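Local coordinates for protein glutathione s-transferase (Oryza sativa, PDB 1OYJ) that conjugates reduced glutathione to a wide range of exogenous and endogenous hydrophobic electrophiles, as a tau-class glutathione transferase, at residues I23-E31 against L76-L86. Residues are numbered along the deposited sequence; the frame is centred on the assembly and turned at random.
Sequences IAMAEKGLE and LDDAFPGTPHL
K28, in the last turn of helix 16-28, drives its ammonium group into the end of helix 69-79 and the loop that follows it. NZ gives four hydrogen bonds. Two go to side chains, T83 OG1 (2.8 Å) and D77 OD1 (2.8 Å), the latter a salt bridge through the anti lone pair. The other two go to P84 O (3.0 Å) and L76 O (3.2 Å), with NZ above the plane of both carbonyls. The chain runs extended from CB to CE and bends only at the end (chi4 -82°), swinging NZ in among these oxygens. Its CD lies against L76 CB, while CB packs on T83 CB. On the apolar side of the contact, A24 CB touches CD1 of both L76 and L86, and M25 CG meets L76 CD1. L30 sets CD1 over one face of the F80 ring, 3.9 Å from the centroid, a CH-pi contact; L7 of strand 7-11 touches both residues. The acceptors are themselves fixed: D77 OD1 takes L86 N on its syn side, OD2 binds L87 N, and T83 OG1 donates to F80 O in the carbonyl plane, across the type I turn from F80 to T83. A Schellman motif at G29 closes the first helix and turns the chain toward L30. With an alanine in place of K28, D77 would probably lose its countercharge, the L76 and P84 carbonyls this donor, and the loop its polar tie to helix 16-28. Within the thioredoxin-like N-terminal domain, one buried cation thus ties two helices and a loop together, its charge probably balanced by D77, with three uncharged oxygens completing its shell.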
ATOM      1  N   ILE A  23       8.274 -12.672 -11.635  1.00 17.77           N
ATOM      2  CA  ILE A  23       7.927 -12.206 -12.997  1.00 19.13           C
ATOM      3  C   ILE A  23       8.642 -10.909 -13.322  1.00 19.94           C
ATOM      4  O   ILE A  23       9.135 -10.737 -14.407  1.00 22.77           O
ATOM      5  CB  ILE A  23       6.406 -12.074 -13.090  1.00 17.78           C
ATOM      6  CG1 ILE A  23       5.807 -13.491 -13.069  1.00 16.66           C
ATOM      7  CG2 ILE A  23       5.919 -11.296 -14.292  1.00 18.84           C
ATOM      8  CD1 ILE A  23       4.281 -13.416 -12.737  1.00 19.90           C
ATOM      9  N   ALA A  24       8.688  -9.981 -12.344  1.00 20.78           N
ATOM     10  CA  ALA A  24       9.324  -8.690 -12.574  1.00 19.67           C
ATOM     11  C   ALA A  24      10.831  -8.791 -12.828  1.00 20.76           C
ATOM     12  O   ALA A  24      11.365  -8.163 -13.770  1.00 20.99           O
ATOM     13  CB  ALA A  24       9.004  -7.763 -11.465  1.00 20.34           C
ATOM     14  N   MET A  25      11.512  -9.636 -12.062  1.00 20.13           N
ATOM     15  CA  MET A  25      12.895  -9.926 -12.346  1.00 20.97           C
ATOM     16  C   MET A  25      13.083 -10.616 -13.695  1.00 21.28           C
ATOM     17  O   MET A  25      13.933 -10.214 -14.488  1.00 23.27           O
ATOM     18  CB  MET A  25      13.511 -10.733 -11.175  1.00 19.98           C
ATOM     19  CG  MET A  25      13.761  -9.817  -9.988  1.00 22.87           C
ATOM     20  SD  MET A  25      14.605 -10.543  -8.579  1.00 24.75           S
ATOM     21  CE  MET A  25      13.387 -11.676  -7.862  1.00 23.84           C
ATOM     22  N   ALA A  26      12.277 -11.630 -13.991  1.00 22.54           N
ATOM     23  CA  ALA A  26      12.330 -12.237 -15.298  1.00 22.60           C
ATOM     24  C   ALA A  26      12.145 -11.215 -16.393  1.00 22.46           C
ATOM     25  O   ALA A  26      12.899 -11.209 -17.405  1.00 24.23           O
ATOM     26  CB  ALA A  26      11.307 -13.326 -15.422  1.00 22.01           C
ATOM     27  N   GLU A  27      11.160 -10.371 -16.251  1.00 23.00           N
ATOM     28  CA  GLU A  27      10.878  -9.316 -17.277  1.00 21.64           C
ATOM     29  C   GLU A  27      12.066  -8.433 -17.485  1.00 22.44           C
ATOM     30  O   GLU A  27      12.273  -7.924 -18.598  1.00 19.48           O
ATOM     31  CB  GLU A  27       9.685  -8.422 -16.925  1.00 22.70           C
ATOM     32  CG  GLU A  27       8.320  -9.033 -17.188  1.00 22.35           C
ATOM     33  CD  GLU A  27       8.094  -9.259 -18.650  1.00 29.89           C
ATOM     34  OE1 GLU A  27       7.993  -8.289 -19.407  1.00 28.94           O
ATOM     35  OE2 GLU A  27       8.027 -10.412 -19.024  1.00 29.49           O
ATOM     36  N   LYS A  28      12.808  -8.224 -16.398  1.00 21.35           N
ATOM     37  CA  LYS A  28      13.921  -7.341 -16.395  1.00 23.79           C
ATOM     38  C   LYS A  28      15.285  -7.967 -16.755  1.00 23.16           C
ATOM     39  O   LYS A  28      16.270  -7.286 -16.795  1.00 22.42           O
ATOM     40  CB  LYS A  28      13.996  -6.629 -15.024  1.00 23.92           C
ATOM     41  CG  LYS A  28      12.879  -5.582 -14.811  1.00 21.95           C
ATOM     42  CD  LYS A  28      12.818  -5.032 -13.387  1.00 25.26           C
ATOM     43  CE  LYS A  28      11.932  -3.744 -13.363  1.00 24.53           C
ATOM     44  NZ  LYS A  28      12.650  -2.499 -13.796  1.00 25.31           N
ATOM     45  N   GLY A  29      15.313  -9.256 -16.965  1.00 23.63           N
ATOM     46  CA  GLY A  29      16.569  -9.962 -17.214  1.00 22.25           C
ATOM     47  C   GLY A  29      17.398 -10.106 -15.956  1.00 22.27           C
ATOM     48  O   GLY A  29      18.595 -10.322 -16.042  1.00 21.55           O
ATOM     49  N   LEU A  30      16.814  -9.979 -14.778  1.00 20.33           N
ATOM     50  CA  LEU A  30      17.619 -10.062 -13.595  1.00 21.25           C
ATOM     51  C   LEU A  30      17.577 -11.486 -12.995  1.00 21.60           C
ATOM     52  O   LEU A  30      16.513 -11.940 -12.623  1.00 20.71           O
ATOM     53  CB  LEU A  30      17.087  -9.056 -12.556  1.00 20.67           C
ATOM     54  CG  LEU A  30      17.088  -7.567 -12.889  1.00 25.62           C
ATOM     55  CD1 LEU A  30      16.321  -6.794 -11.831  1.00 28.20           C
ATOM     56  CD2 LEU A  30      18.529  -7.117 -12.831  1.00 25.92           C
ATOM     57  N   GLU A  31      18.729 -12.154 -12.862  1.00 20.74           N
ATOM     58  CA  GLU A  31      18.783 -13.526 -12.370  1.00 21.01           C
ATOM     59  C   GLU A  31      18.789 -13.454 -10.892  1.00 22.52           C
ATOM     60  O   GLU A  31      19.396 -12.517 -10.329  1.00 23.48           O
ATOM     61  CB  GLU A  31      20.063 -14.233 -12.802  1.00 21.16           C
ATOM     62  CG  GLU A  31      20.199 -14.376 -14.315  1.00 21.56           C
ATOM     63  CD  GLU A  31      19.062 -15.128 -14.999  1.00 22.49           C
ATOM     64  OE1 GLU A  31      18.410 -16.001 -14.372  1.00 23.47           O
ATOM     65  OE2 GLU A  31      18.838 -14.860 -16.210  1.00 20.56           O
ATOM     66  N   LEU A  76      12.667  -2.642  -7.889  1.00 23.34           N
ATOM     67  CA  LEU A  76      13.269  -3.217  -9.077  1.00 23.20           C
ATOM     68  C   LEU A  76      13.326  -2.171 -10.216  1.00 24.34           C
ATOM     69  O   LEU A  76      14.223  -2.269 -11.075  1.00 26.75           O
ATOM     70  CB  LEU A  76      12.577  -4.478  -9.507  1.00 21.65           C
ATOM     71  CG  LEU A  76      12.706  -5.627  -8.518  1.00 24.68           C
ATOM     72  CD1 LEU A  76      11.791  -6.830  -8.995  1.00 24.41           C
ATOM     73  CD2 LEU A  76      14.134  -6.029  -8.440  1.00 26.85           C
ATOM     74  N   ASP A  77      12.402  -1.208 -10.270  1.00 23.24           N
ATOM     75  CA  ASP A  77      12.566  -0.107 -11.211  1.00 24.05           C
ATOM     76  C   ASP A  77      13.665   0.844 -10.664  1.00 25.22           C
ATOM     77  O   ASP A  77      14.619   1.213 -11.398  1.00 23.69           O
ATOM     78  CB  ASP A  77      11.345   0.776 -11.332  1.00 24.65           C
ATOM     79  CG  ASP A  77      10.345   0.307 -12.376  1.00 26.01           C
ATOM     80  OD1 ASP A  77      10.595  -0.723 -13.092  1.00 25.41           O
ATOM     81  OD2 ASP A  77       9.286   0.958 -12.534  1.00 25.48           O
ATOM     82  N   ASP A  78      13.544   1.236  -9.392  1.00 23.08           N
ATOM     83  CA  ASP A  78      14.426   2.295  -8.882  1.00 24.56           C
ATOM     84  C   ASP A  78      15.856   1.866  -8.889  1.00 25.04           C
ATOM     85  O   ASP A  78      16.744   2.639  -9.214  1.00 25.89           O
ATOM     86  CB  ASP A  78      14.069   2.754  -7.454  1.00 24.95           C
ATOM     87  CG  ASP A  78      12.769   3.530  -7.373  1.00 25.73           C
ATOM     88  OD1 ASP A  78      12.240   3.606  -6.231  1.00 24.04           O
ATOM     89  OD2 ASP A  78      12.223   4.090  -8.368  1.00 23.64           O
ATOM     90  N   ALA A  79      16.091   0.629  -8.496  1.00 25.45           N
ATOM     91  CA  ALA A  79      17.458   0.143  -8.371  1.00 26.58           C
ATOM     92  C   ALA A  79      18.072  -0.316  -9.671  1.00 26.70           C
ATOM     93  O   ALA A  79      19.274  -0.409  -9.743  1.00 28.93           O
ATOM     94  CB  ALA A  79      17.502  -0.938  -7.371  1.00 26.95           C
ATOM     95  N   PHE A  80      17.279  -0.571 -10.701  1.00 26.57           N
ATOM     96  CA  PHE A  80      17.826  -1.051 -11.975  1.00 26.55           C
ATOM     97  C   PHE A  80      17.252  -0.257 -13.105  1.00 26.66           C
ATOM     98  O   PHE A  80      16.425  -0.765 -13.836  1.00 24.27           O
ATOM     99  CB  PHE A  80      17.443  -2.534 -12.128  1.00 26.05           C
ATOM    100  CG  PHE A  80      17.997  -3.414 -11.043  1.00 25.41           C
ATOM    101  CD1 PHE A  80      17.261  -3.756  -9.963  1.00 26.71           C
ATOM    102  CD2 PHE A  80      19.305  -3.856 -11.107  1.00 28.70           C
ATOM    103  CE1 PHE A  80      17.790  -4.568  -8.984  1.00 29.89           C
ATOM    104  CE2 PHE A  80      19.835  -4.637 -10.125  1.00 27.38           C
ATOM    105  CZ  PHE A  80      19.086  -5.002  -9.082  1.00 26.52           C
ATOM    106  N   PRO A  81      17.645   1.021 -13.216  1.00 28.35           N
ATOM    107  CA  PRO A  81      17.052   1.967 -14.165  1.00 28.61           C
ATOM    108  C   PRO A  81      17.295   1.617 -15.606  1.00 29.97           C
ATOM    109  O   PRO A  81      16.601   2.142 -16.495  1.00 29.93           O
ATOM    110  CB  PRO A  81      17.759   3.287 -13.813  1.00 29.88           C
ATOM    111  CG  PRO A  81      19.060   2.796 -13.367  1.00 30.16           C
ATOM    112  CD  PRO A  81      18.669   1.682 -12.393  1.00 29.72           C
ATOM    113  N   GLY A  82      18.259   0.741 -15.851  1.00 29.69           N
ATOM    114  CA  GLY A  82      18.502   0.293 -17.209  1.00 30.82           C
ATOM    115  C   GLY A  82      17.571  -0.802 -17.770  1.00 30.41           C
ATOM    116  O   GLY A  82      17.576  -0.997 -18.976  1.00 30.96           O
ATOM    117  N   THR A  83      16.799  -1.472 -16.916  1.00 29.04           N
ATOM    118  CA  THR A  83      15.876  -2.533 -17.324  1.00 28.44           C
ATOM    119  C   THR A  83      14.488  -2.005 -17.675  1.00 28.54           C
ATOM    120  O   THR A  83      14.136  -0.907 -17.283  1.00 28.31           O
ATOM    121  CB  THR A  83      15.763  -3.533 -16.179  1.00 29.00           C
ATOM    122  OG1 THR A  83      15.159  -2.926 -14.988  1.00 26.28           O
ATOM    123  CG2 THR A  83      17.149  -4.034 -15.783  1.00 27.02           C
ATOM    124  N   PRO A  84      13.708  -2.733 -18.471  1.00 29.19           N
ATOM    125  CA  PRO A  84      12.394  -2.239 -18.846  1.00 28.95           C
ATOM    126  C   PRO A  84      11.599  -1.941 -17.583  1.00 27.60           C
ATOM    127  O   PRO A  84      11.636  -2.712 -16.637  1.00 28.04           O
ATOM    128  CB  PRO A  84      11.779  -3.385 -19.664  1.00 29.56           C
ATOM    129  CG  PRO A  84      12.860  -4.306 -19.967  1.00 30.85           C
ATOM    130  CD  PRO A  84      14.011  -4.033 -19.091  1.00 29.38           C
ATOM    131  N   HIS A  85      10.914  -0.809 -17.576  1.00 27.16           N
ATOM    132  CA  HIS A  85      10.303  -0.251 -16.394  1.00 27.29           C
ATOM    133  C   HIS A  85       8.872  -0.756 -16.221  1.00 25.39           C
ATOM    134  O   HIS A  85       8.176  -1.003 -17.195  1.00 25.38           O
ATOM    135  CB  HIS A  85      10.301   1.283 -16.472  1.00 27.32           C
ATOM    136  CG  HIS A  85       9.574   1.809 -17.670  1.00 32.57           C
ATOM    137  ND1 HIS A  85      10.218   2.143 -18.837  1.00 37.69           N
ATOM    138  CD2 HIS A  85       8.246   1.968 -17.914  1.00 37.96           C
ATOM    139  CE1 HIS A  85       9.319   2.507 -19.741  1.00 39.39           C
ATOM    140  NE2 HIS A  85       8.118   2.440 -19.197  1.00 36.53           N
ATOM    141  N   LEU A  86       8.454  -0.920 -14.985  1.00 23.38           N
ATOM    142  CA  LEU A  86       7.067  -1.320 -14.682  1.00 23.92           C
ATOM    143  C   LEU A  86       6.174  -0.080 -14.598  1.00 24.40           C
ATOM    144  O   LEU A  86       5.002  -0.145 -14.914  1.00 23.45           O
ATOM    145  CB  LEU A  86       7.005  -2.082 -13.360  1.00 23.75           C
ATOM    146  CG  LEU A  86       7.583  -3.489 -13.437  1.00 22.53           C
ATOM    147  CD1 LEU A  86       7.631  -4.050 -12.029  1.00 25.33           C
ATOM    148  CD2 LEU A  86       6.810  -4.310 -14.389  1.00 23.56           C
TER